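PDB 3C7T: ecdysteroid-phosphate phosphatase from Bombyx mori, which hydrolyses ecdysteroid phosphates, chiefly ecdysone 22-phosphate, to active ecdysteroids and also dephosphorylates protein phosphotyrosines, here as its C-terminal phosphoglycerate-mutase-like domain. Local coordinates for residues Ala45-Gly49 / Asp131-Glu137; Leu38-Leu44 / Pro59-Leu63; Leu203-Arg207 / Met233-Asp239; Gly117-Phe121 / Phe189-Ala193. All coordinates share one frame; numbering follows the deposited sequence.

Contact 1 of 4, residues Ala45-Gly49 / Asp131-Glu137; sequences AHRAG and DFMTPIE
The loop at Arg47 passes the start of helix 135-140, bringing the CA atoms of Arg47 and Glu137 within 6.3 Å, while further along Gly49 comes up against Asp131. Thr134 and Glu137 form a capping box at that helix start: Glu137 N donates to Thr134 OG1, and Thr134 N returns a bond of 2.9 Å to Glu137 OE1. The remaining carboxylate oxygen works across the contact, where Glu137 OE2 takes Ala48 N at 2.8 Å from above the carboxylate plane. Glu137 thus completes the capping box with one oxygen and ties down the loop before helix 50-56 with the other. Arg47 is buried alongside. A bend at chi3 (-67°) lays its guanidinium across Met133, whose CG stands over the centre of one face, 3.5 Å from Arg47 CZ. Arg47 NH2 makes a salt bridge of 2.8 Å to Asp131 OD1, with the guanidinium and carboxylate planes 71° apart, and a weak bond to Asp131 O. Asp57 offers NH2 a second carboxylate and Tyr54 a cation-pi contact, so the buried positive charge is matched by two carboxylates and an aromatic ring. Arg47 NE, 2.9 Å from a water oxygen, shares that water with Gly49 N and Asp131 OD1.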
loop_
_atom_site.group_PDB
_atom_site.type_symbol
_atom_site.label_atom_id
_atom_site.label_comp_id
_atom_site.label_asym_id
_atom_site.label_seq_id
_atom_site.Cartn_x
_atom_site.Cartn_y
_atom_site.Cartn_z
ATOM N N ALA A 45 13.574 -14.226 5.990
ATOM C CA ALA A 45 13.739 -15.476 6.716
ATOM C C ALA A 45 14.830 -16.309 6.092
ATOM O O ALA A 45 15.063 -16.244 4.881
ATOM C CB ALA A 45 12.436 -16.269 6.706
ATOM N N HIS A 46 15.496 -17.114 6.917
ATOM C CA HIS A 46 16.480 -18.030 6.395
ATOM C C HIS A 46 15.828 -19.011 5.402
ATOM O O HIS A 46 14.704 -19.490 5.607
ATOM C CB HIS A 46 17.146 -18.797 7.542
ATOM C CG HIS A 46 17.968 -19.956 7.079
ATOM N ND1 HIS A 46 19.190 -19.800 6.456
ATOM C CD2 HIS A 46 17.734 -21.291 7.126
ATOM C CE1 HIS A 46 19.680 -20.990 6.151
ATOM N NE2 HIS A 46 18.818 -21.912 6.551
ATOM N N ARG A 47 16.544 -19.302 4.324
ATOM C CA ARG A 47 16.135 -20.372 3.413
ATOM C C ARG A 47 17.390 -21.069 2.931
ATOM O O ARG A 47 18.463 -20.461 2.886
ATOM C CB ARG A 47 15.327 -19.822 2.240
ATOM C CG ARG A 47 16.087 -18.849 1.340
ATOM C CD ARG A 47 15.155 -18.257 0.282
ATOM N NE ARG A 47 14.677 -19.240 -0.693
ATOM C CZ ARG A 47 13.669 -19.017 -1.532
ATOM N NH1 ARG A 47 13.014 -17.864 -1.478
ATOM N NH2 ARG A 47 13.290 -19.951 -2.399
ATOM N N ALA A 48 17.256 -22.337 2.570
ATOM C CA ALA A 48 18.417 -23.142 2.181
ATOM C C ALA A 48 19.207 -22.521 1.037
ATOM O O ALA A 48 20.433 -22.606 1.015
ATOM C CB ALA A 48 17.985 -24.557 1.824
ATOM N N GLY A 49 18.511 -21.895 0.088
ATOM C CA GLY A 49 19.155 -21.299 -1.079
ATOM C C GLY A 49 19.726 -19.915 -0.813
ATOM O O GLY A 49 20.318 -19.326 -1.683
ATOM N N ASP A 131 13.369 -22.508 -7.093
ATOM C CA ASP A 131 13.875 -22.641 -5.739
ATOM C C ASP A 131 12.700 -22.319 -4.821
ATOM O O ASP A 131 12.272 -21.159 -4.739
ATOM C CB ASP A 131 15.059 -21.670 -5.523
ATOM C CG ASP A 131 15.782 -21.894 -4.190
ATOM O OD1 ASP A 131 15.108 -21.988 -3.135
ATOM O OD2 ASP A 131 17.036 -21.966 -4.202
ATOM N N PHE A 132 12.140 -23.351 -4.182
ATOM C CA PHE A 132 11.000 -23.176 -3.271
ATOM C C PHE A 132 11.430 -23.303 -1.820
ATOM O O PHE A 132 12.303 -24.133 -1.495
ATOM C CB PHE A 132 9.882 -24.193 -3.563
ATOM C CG PHE A 132 9.279 -24.053 -4.930
ATOM C CD1 PHE A 132 8.871 -22.807 -5.405
ATOM C CD2 PHE A 132 9.108 -25.158 -5.742
ATOM C CE1 PHE A 132 8.318 -22.678 -6.673
ATOM C CE2 PHE A 132 8.547 -25.034 -7.027
ATOM C CZ PHE A 132 8.155 -23.793 -7.482
ATOM N N MET A 133 10.819 -22.501 -0.947
ATOM C CA MET A 133 11.047 -22.687 0.488
ATOM C C MET A 133 10.206 -23.853 0.958
ATOM O O MET A 133 9.080 -24.042 0.498
ATOM C CB MET A 133 10.738 -21.419 1.291
ATOM C CG MET A 133 11.772 -20.295 1.100
ATOM S SD MET A 133 11.314 -18.689 1.830
ATOM C CE MET A 133 11.476 -19.031 3.585
ATOM N N THR A 134 10.762 -24.658 1.864
ATOM C CA THR A 134 10.056 -25.819 2.373
ATOM C C THR A 134 8.955 -25.356 3.316
ATOM O O THR A 134 9.074 -24.276 3.887
ATOM C CB THR A 134 11.024 -26.745 3.148
ATOM O OG1 THR A 134 11.596 -26.015 4.246
ATOM C CG2 THR A 134 12.147 -27.220 2.242
ATOM N N PRO A 135 7.870 -26.150 3.464
ATOM C CA PRO A 135 6.884 -25.904 4.534
ATOM C C PRO A 135 7.523 -25.601 5.902
ATOM O O PRO A 135 7.089 -24.675 6.576
ATOM C CB PRO A 135 6.070 -27.195 4.556
ATOM C CG PRO A 135 6.104 -27.649 3.110
ATOM C CD PRO A 135 7.472 -27.288 2.611
ATOM N N ILE A 136 8.552 -26.344 6.312
ATOM C CA ILE A 136 9.244 -25.980 7.557
ATOM C C ILE A 136 9.913 -24.587 7.538
ATOM O O ILE A 136 9.786 -23.835 8.514
ATOM C CB ILE A 136 10.227 -27.082 8.071
ATOM C CG1 ILE A 136 10.995 -26.581 9.301
ATOM C CG2 ILE A 136 11.156 -27.539 6.970
ATOM C CD1 ILE A 136 11.554 -27.676 10.209
ATOM N N GLU A 137 10.603 -24.238 6.448
ATOM C CA GLU A 137 11.196 -22.892 6.326
ATOM C C GLU A 137 10.137 -21.780 6.315
ATOM O O GLU A 137 10.361 -20.689 6.865
ATOM C CB GLU A 137 12.035 -22.760 5.053
ATOM C CG GLU A 137 13.377 -23.464 5.126
ATOM C CD GLU A 137 14.034 -23.640 3.768
ATOM O OE1 GLU A 137 13.324 -23.565 2.743
ATOM O OE2 GLU A 137 15.268 -23.858 3.727
HETATM O O HOH W 1 12.970 -19.781 7.615
HETATM O O HOH W 2 15.648 -21.938 -0.654
#

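Contact 2 of 4, residues Leu38-Leu44 / Pro59-Leu63; sequences LNLPLKL and PLTRL
Asn39 holds the first turn of helix 62-77 with two oxygens. Its backbone carbonyl accepts Arg62 N, with 3.0 Å from Asn39 O to the nitrogen, and its side chain accepts the next amide, Leu63 N, 2.8 Å from Asn39 OD1 and in the plane of the amide carbonyl. With CG turned anti to the backbone N (chi1 -166°), the amide lies against Thr61, ND2 resting 3.5 Å from Thr61 CB. Thr61 is the N-cap: its OG1 bonds to Gly64 N and to Glu14, and Glu14 also takes Asn39 ND2. This side is packed tightly, and Pro41 and Pro59 extend it, crossing at about a right angle with Pro41 CG 4.0 Å from Pro59 CB. The Arg62 side is looser. Its chain bends at chi2 and chi3, and NH1 ends 3.7 Å from CG of exposed Leu42. A water fills in, donating to Leu38 O and Leu40 O and accepting from Arg62 NH1, whose salt-bridge partner is Glu73 of the second subunit. Putting an alanine at Asn39 would probably leave Leu63 N without its acceptor and cut the tie through ND2 to Ile249 O of the second subunit. Successive helix-start amides are thus satisfied from a neighbouring loop, and the same residues, Asn39 and Arg62, carry polar bonds into the dimer interface.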
loop_
_atom_site.group_PDB
_atom_site.type_symbol
_atom_site.label_atom_id
_atom_site.label_comp_id
_atom_site.label_asym_id
_atom_site.label_seq_id
_atom_site.Cartn_x
_atom_site.Cartn_y
_atom_site.Cartn_z
ATOM N N LEU A 38 11.529 1.494 2.151
ATOM C CA LEU A 38 10.404 1.207 3.062
ATOM C C LEU A 38 9.447 0.166 2.529
ATOM O O LEU A 38 8.753 -0.467 3.308
ATOM C CB LEU A 38 9.619 2.464 3.435
ATOM C CG LEU A 38 10.398 3.535 4.163
ATOM C CD1 LEU A 38 9.445 4.726 4.319
ATOM C CD2 LEU A 38 10.869 3.006 5.531
ATOM N N ASN A 39 9.401 -0.005 1.207
ATOM C CA ASN A 39 8.524 -0.991 0.617
ATOM C C ASN A 39 9.212 -2.369 0.469
ATOM O O ASN A 39 8.622 -3.322 -0.042
ATOM C CB ASN A 39 7.981 -0.444 -0.727
ATOM C CG ASN A 39 6.807 -1.224 -1.257
ATOM O OD1 ASN A 39 5.975 -1.726 -0.494
ATOM N ND2 ASN A 39 6.717 -1.313 -2.591
ATOM N N LEU A 40 10.440 -2.505 0.977
ATOM C CA LEU A 40 11.088 -3.827 1.028
ATOM C C LEU A 40 10.758 -4.581 2.338
ATOM O O LEU A 40 10.408 -3.958 3.357
ATOM C CB LEU A 40 12.617 -3.704 0.866
ATOM C CG LEU A 40 13.134 -3.396 -0.537
ATOM C CD1 LEU A 40 14.576 -2.975 -0.494
ATOM C CD2 LEU A 40 12.960 -4.594 -1.467
ATOM N N PRO A 41 10.887 -5.920 2.325
ATOM C CA PRO A 41 10.658 -6.667 3.583
ATOM C C PRO A 41 11.496 -6.131 4.744
ATOM O O PRO A 41 12.613 -5.670 4.545
ATOM C CB PRO A 41 11.091 -8.083 3.229
ATOM C CG PRO A 41 10.908 -8.164 1.714
ATOM C CD PRO A 41 11.246 -6.811 1.198
ATOM N N LEU A 42 10.946 -6.178 5.954
ATOM C CA LEU A 42 11.693 -5.772 7.149
ATOM C C LEU A 42 12.922 -6.671 7.379
ATOM O O LEU A 42 13.996 -6.197 7.785
ATOM C CB LEU A 42 10.778 -5.828 8.370
ATOM C CG LEU A 42 9.679 -4.761 8.450
ATOM C CD1 LEU A 42 8.727 -5.061 9.604
ATOM C CD2 LEU A 42 10.318 -3.402 8.610
ATOM N N LYS A 43 12.744 -7.955 7.107
ATOM C CA LYS A 43 13.807 -8.949 7.243
ATOM C C LYS A 43 13.464 -10.078 6.295
ATOM O O LYS A 43 12.320 -10.207 5.864
ATOM C CB LYS A 43 13.874 -9.479 8.687
ATOM C CG LYS A 43 12.692 -10.360 9.091
ATOM C CD LYS A 43 12.826 -10.866 10.533
ATOM C CE LYS A 43 13.773 -12.066 10.610
ATOM N NZ LYS A 43 14.000 -12.539 12.020
ATOM N N LEU A 44 14.458 -10.891 5.974
ATOM C CA LEU A 44 14.242 -12.063 5.136
ATOM C C LEU A 44 14.524 -13.302 5.962
ATOM O O LEU A 44 15.587 -13.411 6.565
ATOM C CB LEU A 44 15.159 -12.027 3.913
ATOM C CG LEU A 44 14.916 -10.851 2.951
ATOM C CD1 LEU A 44 15.962 -10.838 1.852
ATOM C CD2 LEU A 44 13.531 -10.909 2.362
ATOM N N PRO A 59 10.185 -12.256 -2.770
ATOM C CA PRO A 59 9.175 -11.928 -1.744
ATOM C C PRO A 59 8.140 -10.960 -2.324
ATOM O O PRO A 59 8.383 -10.347 -3.374
ATOM C CB PRO A 59 9.985 -11.157 -0.701
ATOM C CG PRO A 59 11.422 -11.454 -0.982
ATOM C CD PRO A 59 11.495 -11.658 -2.465
ATOM N N LEU A 60 7.016 -10.794 -1.625
ATOM C CA LEU A 60 6.163 -9.611 -1.850
ATOM C C LEU A 60 6.813 -8.376 -1.258
ATOM O O LEU A 60 7.539 -8.472 -0.278
ATOM C CB LEU A 60 4.818 -9.775 -1.142
ATOM C CG LEU A 60 3.871 -10.913 -1.503
ATOM C CD1 LEU A 60 2.637 -10.799 -0.613
ATOM C CD2 LEU A 60 3.495 -10.827 -3.006
ATOM N N THR A 61 6.481 -7.216 -1.822
ATOM C CA THR A 61 6.796 -5.916 -1.219
ATOM C C THR A 61 5.865 -5.741 -0.010
ATOM O O THR A 61 4.915 -6.531 0.168
ATOM C CB THR A 61 6.497 -4.781 -2.202
ATOM O OG1 THR A 61 5.131 -4.857 -2.599
ATOM C CG2 THR A 61 7.416 -4.928 -3.444
ATOM N N ARG A 62 6.128 -4.712 0.796
ATOM C CA ARG A 62 5.191 -4.311 1.871
ATOM C C ARG A 62 3.806 -4.056 1.291
ATOM O O ARG A 62 2.801 -4.499 1.864
ATOM C CB ARG A 62 5.712 -3.096 2.660
ATOM C CG ARG A 62 6.997 -3.345 3.504
ATOM C CD ARG A 62 6.805 -4.381 4.611
ATOM N NE ARG A 62 5.760 -3.990 5.568
ATOM C CZ ARG A 62 5.944 -3.206 6.628
ATOM N NH1 ARG A 62 7.125 -2.677 6.873
ATOM N NH2 ARG A 62 4.911 -2.917 7.431
ATOM N N LEU A 63 3.749 -3.366 0.155
ATOM C CA LEU A 63 2.479 -3.069 -0.492
ATOM C C LEU A 63 1.801 -4.383 -0.891
ATOM O O LEU A 63 0.594 -4.512 -0.801
ATOM C CB LEU A 63 2.693 -2.214 -1.735
ATOM C CG LEU A 63 1.431 -1.893 -2.529
ATOM C CD1 LEU A 63 0.260 -1.467 -1.609
ATOM C CD2 LEU A 63 1.733 -0.864 -3.596
HETATM O O HOH W 3 9.586 -2.198 5.071
#

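Contact 3 of 4, residues Leu203-Arg207 / Met233-Asp239; sequences LHRLR and MRGKPWD
Leu203, near the end of helix 193-204, lies over the indole of Trp238, which sits in the turn of a beta hairpin. Trp238 can be followed outward from its backbone. CB rests 3.9 Å from Leu203 CB; CG is equally near that atom, and CD1 comes 3.5 Å from Leu203 O. A chi1 of -59° puts CG beside the backbone N, and chi2 (109°) turns the benzene half under the leucine branch, so that Trp238 CD2 and CE3 both meet Leu203 CD2, and CZ3 lies a little further from it. The methyl makes a CH-pi contact, 3.9 Å from Leu203 CD2 to the centroid of the Trp238 six-membered ring. Gly235 CA covers the opposite face. Met233 lines up beside this pair, its SD 3.7 Å from Leu203 CB and its CE near the His204 ring.

Arg207, last residue of the type I turn after the helix, reaches the hairpin beside Trp238. Its NH1 donates to Trp238 O at 2.8 Å, from well above the carbonyl plane, and forms a weak, long salt bridge to Asp239 OD1 (3.4 Å). Pro237 CB lies over one guanidinium face. If Arg207 were exchanged for a serine, Trp238 O would probably lose this donor and Asp239 OD1 its weak ionic partner. Trp238 N, buried here, has no partner.

Paired bonds between Arg234 and Asp239 close the hairpin, whose turn contains cis peptides before Lys236 and Pro237. The whole is a helix-on-sheet contact at the edge of an alpha/beta sandwich, the fold of the histidine phosphatases.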
loop_
_atom_site.group_PDB
_atom_site.type_symbol
_atom_site.label_atom_id
_atom_site.label_comp_id
_atom_site.label_asym_id
_atom_site.label_seq_id
_atom_site.Cartn_x
_atom_site.Cartn_y
_atom_site.Cartn_z
ATOM N N LEU A 203 -13.624 -25.715 -12.930
ATOM C CA LEU A 203 -14.954 -25.829 -12.321
ATOM C C LEU A 203 -16.083 -25.976 -13.337
ATOM O O LEU A 203 -17.052 -26.707 -13.091
ATOM C CB LEU A 203 -15.212 -24.693 -11.323
ATOM C CG LEU A 203 -14.616 -24.954 -9.929
ATOM C CD1 LEU A 203 -13.096 -24.989 -9.951
ATOM C CD2 LEU A 203 -15.087 -23.916 -8.932
ATOM N N HIS A 204 -15.949 -25.316 -14.484
ATOM C CA HIS A 204 -16.855 -25.568 -15.603
ATOM C C HIS A 204 -16.755 -27.019 -16.098
ATOM O O HIS A 204 -17.771 -27.626 -16.466
ATOM C CB HIS A 204 -16.633 -24.566 -16.741
ATOM C CG HIS A 204 -17.277 -23.234 -16.493
ATOM N ND1 HIS A 204 -16.945 -22.098 -17.202
ATOM C CD2 HIS A 204 -18.213 -22.853 -15.593
ATOM C CE1 HIS A 204 -17.669 -21.082 -16.766
ATOM N NE2 HIS A 204 -18.439 -21.512 -15.783
ATOM N N ARG A 205 -15.548 -27.582 -16.066
ATOM C CA ARG A 205 -15.352 -28.989 -16.430
ATOM C C ARG A 205 -15.932 -29.976 -15.406
ATOM O O ARG A 205 -16.082 -31.169 -15.705
ATOM C CB ARG A 205 -13.878 -29.278 -16.728
ATOM C CG ARG A 205 -13.486 -28.842 -18.130
ATOM C CD ARG A 205 -11.993 -28.820 -18.340
ATOM N NE ARG A 205 -11.617 -28.278 -19.657
ATOM C CZ ARG A 205 -11.679 -26.993 -20.003
ATOM N NH1 ARG A 205 -12.121 -26.075 -19.143
ATOM N NH2 ARG A 205 -11.308 -26.626 -21.219
ATOM N N LEU A 206 -16.257 -29.489 -14.208
ATOM C CA LEU A 206 -16.934 -30.309 -13.201
ATOM C C LEU A 206 -18.446 -30.345 -13.421
ATOM O O LEU A 206 -19.147 -31.164 -12.821
ATOM C CB LEU A 206 -16.601 -29.851 -11.776
ATOM C CG LEU A 206 -15.186 -30.133 -11.258
ATOM C CD1 LEU A 206 -14.955 -29.460 -9.910
ATOM C CD2 LEU A 206 -14.912 -31.623 -11.154
ATOM N N ARG A 207 -18.940 -29.459 -14.282
ATOM C CA ARG A 207 -20.343 -29.471 -14.679
ATOM C C ARG A 207 -20.573 -30.469 -15.803
ATOM O O ARG A 207 -19.664 -30.792 -16.574
ATOM C CB ARG A 207 -20.806 -28.089 -15.137
ATOM C CG ARG A 207 -20.949 -27.049 -14.032
ATOM C CD ARG A 207 -21.165 -25.666 -14.636
ATOM N NE ARG A 207 -22.487 -25.531 -15.243
ATOM C CZ ARG A 207 -23.412 -24.646 -14.872
ATOM N NH1 ARG A 207 -23.173 -23.767 -13.900
ATOM N NH2 ARG A 207 -24.583 -24.625 -15.496
ATOM N N MET A 233 -16.388 -17.957 -8.162
ATOM C CA MET A 233 -17.424 -18.880 -8.613
ATOM C C MET A 233 -18.267 -19.327 -7.430
ATOM O O MET A 233 -17.785 -19.404 -6.291
ATOM C CB MET A 233 -16.800 -20.074 -9.322
ATOM C CG MET A 233 -16.068 -19.663 -10.589
ATOM S SD MET A 233 -15.525 -21.033 -11.584
ATOM C CE MET A 233 -17.026 -21.388 -12.506
ATOM N N ARG A 234 -19.535 -19.610 -7.711
ATOM C CA ARG A 234 -20.430 -20.209 -6.731
ATOM C C ARG A 234 -21.130 -21.398 -7.357
ATOM O O ARG A 234 -21.379 -21.419 -8.563
ATOM C CB ARG A 234 -21.464 -19.216 -6.223
ATOM C CG ARG A 234 -20.900 -18.240 -5.237
ATOM C CD ARG A 234 -21.983 -17.494 -4.531
ATOM N NE ARG A 234 -22.495 -18.271 -3.409
ATOM C CZ ARG A 234 -23.258 -17.773 -2.449
ATOM N NH1 ARG A 234 -23.596 -16.488 -2.470
ATOM N NH2 ARG A 234 -23.680 -18.556 -1.465
ATOM N N GLY A 235 -21.429 -22.376 -6.517
ATOM C CA GLY A 235 -22.105 -23.598 -6.940
ATOM C C GLY A 235 -22.207 -24.581 -5.797
ATOM O O GLY A 235 -22.002 -24.209 -4.640
ATOM N N LYS A 236 -22.524 -25.839 -6.100
ATOM C CA LYS A 236 -22.873 -26.288 -7.445
ATOM C C LYS A 236 -24.264 -25.777 -7.859
ATOM O O LYS A 236 -25.086 -25.462 -7.000
ATOM C CB LYS A 236 -22.857 -27.815 -7.498
ATOM C CG LYS A 236 -21.594 -28.463 -6.930
ATOM C CD LYS A 236 -21.492 -29.931 -7.359
ATOM C CE LYS A 236 -22.358 -30.826 -6.516
ATOM N NZ LYS A 236 -22.242 -32.249 -6.959
ATOM N N PRO A 237 -24.528 -25.669 -9.177
ATOM C CA PRO A 237 -23.573 -25.879 -10.255
ATOM C C PRO A 237 -22.728 -24.609 -10.381
ATOM O O PRO A 237 -23.204 -23.510 -10.060
ATOM C CB PRO A 237 -24.467 -26.046 -11.476
ATOM C CG PRO A 237 -25.625 -25.146 -11.186
ATOM C CD PRO A 237 -25.853 -25.269 -9.696
ATOM N N TRP A 238 -21.495 -24.759 -10.840
ATOM C CA TRP A 238 -20.524 -23.663 -10.782
ATOM C C TRP A 238 -20.786 -22.520 -11.770
ATOM O O TRP A 238 -20.689 -22.716 -12.984
ATOM C CB TRP A 238 -19.112 -24.230 -10.937
ATOM C CG TRP A 238 -18.792 -25.222 -9.858
ATOM C CD1 TRP A 238 -18.666 -26.578 -9.994
ATOM C CD2 TRP A 238 -18.594 -24.935 -8.470
ATOM N NE1 TRP A 238 -18.391 -27.151 -8.769
ATOM C CE2 TRP A 238 -18.340 -26.161 -7.821
ATOM C CE3 TRP A 238 -18.604 -23.750 -7.711
ATOM C CZ2 TRP A 238 -18.088 -26.243 -6.446
ATOM C CZ3 TRP A 238 -18.365 -23.831 -6.349
ATOM C CH2 TRP A 238 -18.100 -25.073 -5.730
ATOM N N ASP A 239 -21.119 -21.339 -11.230
ATOM C CA ASP A 239 -21.336 -20.103 -12.008
ATOM C C ASP A 239 -20.270 -19.030 -11.692
ATOM O O ASP A 239 -20.002 -18.754 -10.522
ATOM C CB ASP A 239 -22.697 -19.472 -11.669
ATOM C CG ASP A 239 -23.887 -20.271 -12.186
ATOM O OD1 ASP A 239 -23.988 -20.489 -13.417
ATOM O OD2 ASP A 239 -24.755 -20.637 -11.357
#

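Contact 4 of 4, residues Gly117-Phe121 / Phe189-Ala193; sequences GLFEF and FIGHA. With WO4 (tungstate(VI)ion), chain E.
The phosphate pocket of the histidine phosphatase active site is built partly from His192 and Glu120, and here it holds tungstate, a phosphate analogue. His192 ND1 donates to tungstate O4 over 2.6 Å in a nearly straight bond (169°), the oxygen lying in the ring plane. The amide next along, Ala193 N, reaches tungstate O1 at 2.6 Å. Several groups fix the turn of the His192 ring. Glu120 CB sits over the centre of one face, 3.7 Å from the centroid of the His192 ring; Leu118 O lies at the edge, 3.4 Å from His192 CD2; and Ser88 bonds to NE2 as a second-shell partner. Phe119 approaches obliquely, its CD1 3.8 Å from His192 NE2.

Beyond CG the Glu120 chain runs extended and carries OE1 to 3.7 Å from tungstate O4, while OE2 is paired with Lys128. Arg11, Arg15, Arg92 and Lys224 complete the anion's hydrogen bonds, and His12, which becomes the phosphohistidine intermediate, stands close to His192.

Deeper in, Leu118 and Phe189 cross at about a right angle, with 4.1 Å from Leu118 CD1 to Phe189 CD1, and both touch Met173 of helix 162-179. Strand 187-191 runs between strands 84-87 and 5-11, so His192 follows directly from the middle of the sheet, and Ile190, pointing away from this contact, meets helix 91-104.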
loop_
_atom_site.group_PDB
_atom_site.type_symbol
_atom_site.label_atom_id
_atom_site.label_comp_id
_atom_site.label_asym_id
_atom_site.label_seq_id
_atom_site.Cartn_x
_atom_site.Cartn_y
_atom_site.Cartn_z
ATOM N N GLY A 117 0.552 -28.169 -7.659
ATOM C CA GLY A 117 -0.381 -28.205 -8.786
ATOM C C GLY A 117 -0.707 -26.803 -9.271
ATOM O O GLY A 117 -0.977 -26.603 -10.449
ATOM N N LEU A 118 -0.648 -25.834 -8.357
ATOM C CA LEU A 118 -0.983 -24.442 -8.656
ATOM C C LEU A 118 0.168 -23.620 -9.240
ATOM O O LEU A 118 -0.041 -22.463 -9.626
ATOM C CB LEU A 118 -1.541 -23.763 -7.383
ATOM C CG LEU A 118 -2.835 -24.364 -6.794
ATOM C CD1 LEU A 118 -3.207 -23.606 -5.540
ATOM C CD2 LEU A 118 -3.988 -24.356 -7.811
ATOM N N PHE A 119 1.370 -24.196 -9.325
ATOM C CA PHE A 119 2.509 -23.421 -9.844
ATOM C C PHE A 119 2.310 -23.005 -11.315
ATOM O O PHE A 119 1.652 -23.705 -12.094
ATOM C CB PHE A 119 3.855 -24.141 -9.615
ATOM C CG PHE A 119 5.062 -23.276 -9.901
ATOM C CD1 PHE A 119 5.340 -22.167 -9.118
ATOM C CD2 PHE A 119 5.920 -23.589 -10.965
ATOM C CE1 PHE A 119 6.450 -21.357 -9.390
ATOM C CE2 PHE A 119 7.045 -22.793 -11.244
ATOM C CZ PHE A 119 7.307 -21.676 -10.454
ATOM N N GLU A 120 2.877 -21.843 -11.672
ATOM C CA GLU A 120 2.776 -21.275 -13.004
ATOM C C GLU A 120 3.354 -22.227 -14.061
ATOM O O GLU A 120 4.016 -23.211 -13.732
ATOM C CB GLU A 120 3.527 -19.939 -13.048
ATOM C CG GLU A 120 5.047 -20.084 -12.992
ATOM C CD GLU A 120 5.775 -18.747 -12.981
ATOM O OE1 GLU A 120 5.087 -17.693 -12.906
ATOM O OE2 GLU A 120 7.040 -18.757 -13.068
ATOM N N PHE A 121 3.081 -21.920 -15.323
ATOM C CA PHE A 121 3.577 -22.692 -16.455
ATOM C C PHE A 121 5.100 -22.645 -16.508
ATOM O O PHE A 121 5.701 -21.562 -16.493
ATOM C CB PHE A 121 2.931 -22.119 -17.731
ATOM C CG PHE A 121 3.379 -22.757 -19.020
ATOM C CD1 PHE A 121 3.735 -24.107 -19.093
ATOM C CD2 PHE A 121 3.381 -21.995 -20.190
ATOM C CE1 PHE A 121 4.130 -24.663 -20.299
ATOM C CE2 PHE A 121 3.768 -22.546 -21.388
ATOM C CZ PHE A 121 4.137 -23.887 -21.442
ATOM N N PHE A 189 -7.902 -20.411 -4.013
ATOM C CA PHE A 189 -6.663 -20.800 -4.693
ATOM C C PHE A 189 -5.854 -19.522 -4.894
ATOM O O PHE A 189 -6.327 -18.597 -5.565
ATOM C CB PHE A 189 -6.962 -21.383 -6.066
ATOM C CG PHE A 189 -7.781 -22.659 -6.030
ATOM C CD1 PHE A 189 -7.280 -23.800 -5.398
ATOM C CD2 PHE A 189 -9.024 -22.700 -6.646
ATOM C CE1 PHE A 189 -8.023 -24.985 -5.373
ATOM C CE2 PHE A 189 -9.792 -23.887 -6.636
ATOM C CZ PHE A 189 -9.284 -25.018 -5.980
ATOM N N ILE A 190 -4.673 -19.465 -4.290
ATOM C CA ILE A 190 -3.854 -18.252 -4.316
ATOM C C ILE A 190 -2.619 -18.536 -5.133
ATOM O O ILE A 190 -1.797 -19.397 -4.782
ATOM C CB ILE A 190 -3.541 -17.753 -2.901
ATOM C CG1 ILE A 190 -4.868 -17.364 -2.233
ATOM C CG2 ILE A 190 -2.537 -16.568 -2.961
ATOM C CD1 ILE A 190 -4.823 -17.165 -0.725
ATOM N N GLY A 191 -2.507 -17.836 -6.256
ATOM C CA GLY A 191 -1.522 -18.224 -7.261
ATOM C C GLY A 191 -1.069 -17.089 -8.155
ATOM O O GLY A 191 -0.614 -16.048 -7.692
ATOM N N HIS A 192 -1.203 -17.322 -9.451
ATOM C CA HIS A 192 -0.575 -16.525 -10.491
ATOM C C HIS A 192 -1.702 -15.891 -11.321
ATOM O O HIS A 192 -2.870 -16.152 -11.049
ATOM C CB HIS A 192 0.317 -17.456 -11.333
ATOM C CG HIS A 192 1.365 -18.168 -10.526
ATOM N ND1 HIS A 192 2.557 -17.578 -10.153
ATOM C CD2 HIS A 192 1.377 -19.412 -9.992
ATOM C CE1 HIS A 192 3.257 -18.432 -9.425
ATOM N NE2 HIS A 192 2.568 -19.559 -9.326
ATOM N N ALA A 193 -1.372 -15.072 -12.320
ATOM C CA ALA A 193 -2.398 -14.393 -13.134
ATOM C C ALA A 193 -3.316 -15.419 -13.814
ATOM O O ALA A 193 -4.545 -15.244 -13.860
ATOM C CB ALA A 193 -1.756 -13.469 -14.162
HETATM W W WO4 E . 2.757 -13.770 -11.637
HETATM O O1 WO4 E . 0.832 -13.717 -11.802
HETATM O O2 WO4 E . 3.185 -14.344 -13.491
HETATM O O3 WO4 E . 3.812 -12.094 -11.501
HETATM O O4 WO4 E . 3.524 -15.229 -10.569
#

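Overall arrangement
Contact 4 lies nearest the middle of the chain, its centre about 6 Å from the chain centre, and the others flank it. Contacts 1 and 2 have centres about 17 Å apart and adjoin in sequence at residues 44 and 45, their segments alternating along the chain; together they fix the long loop between strand 32-33 and helix 50-56. Contact 1 touches contact 4 through Phe132 and Phe119. Contact 3 comes last, across the chain's centre from contacts 1 and 2, and shares the mixed sheet with contact 4 through strands 230-235 and 187-191, helix 193-204 following the latter. Contact 2 alone reaches the second subunit, yet its Leu60 side chain comes within about 5 Å of that of His12, so dimer surface and catalytic centre lie close together.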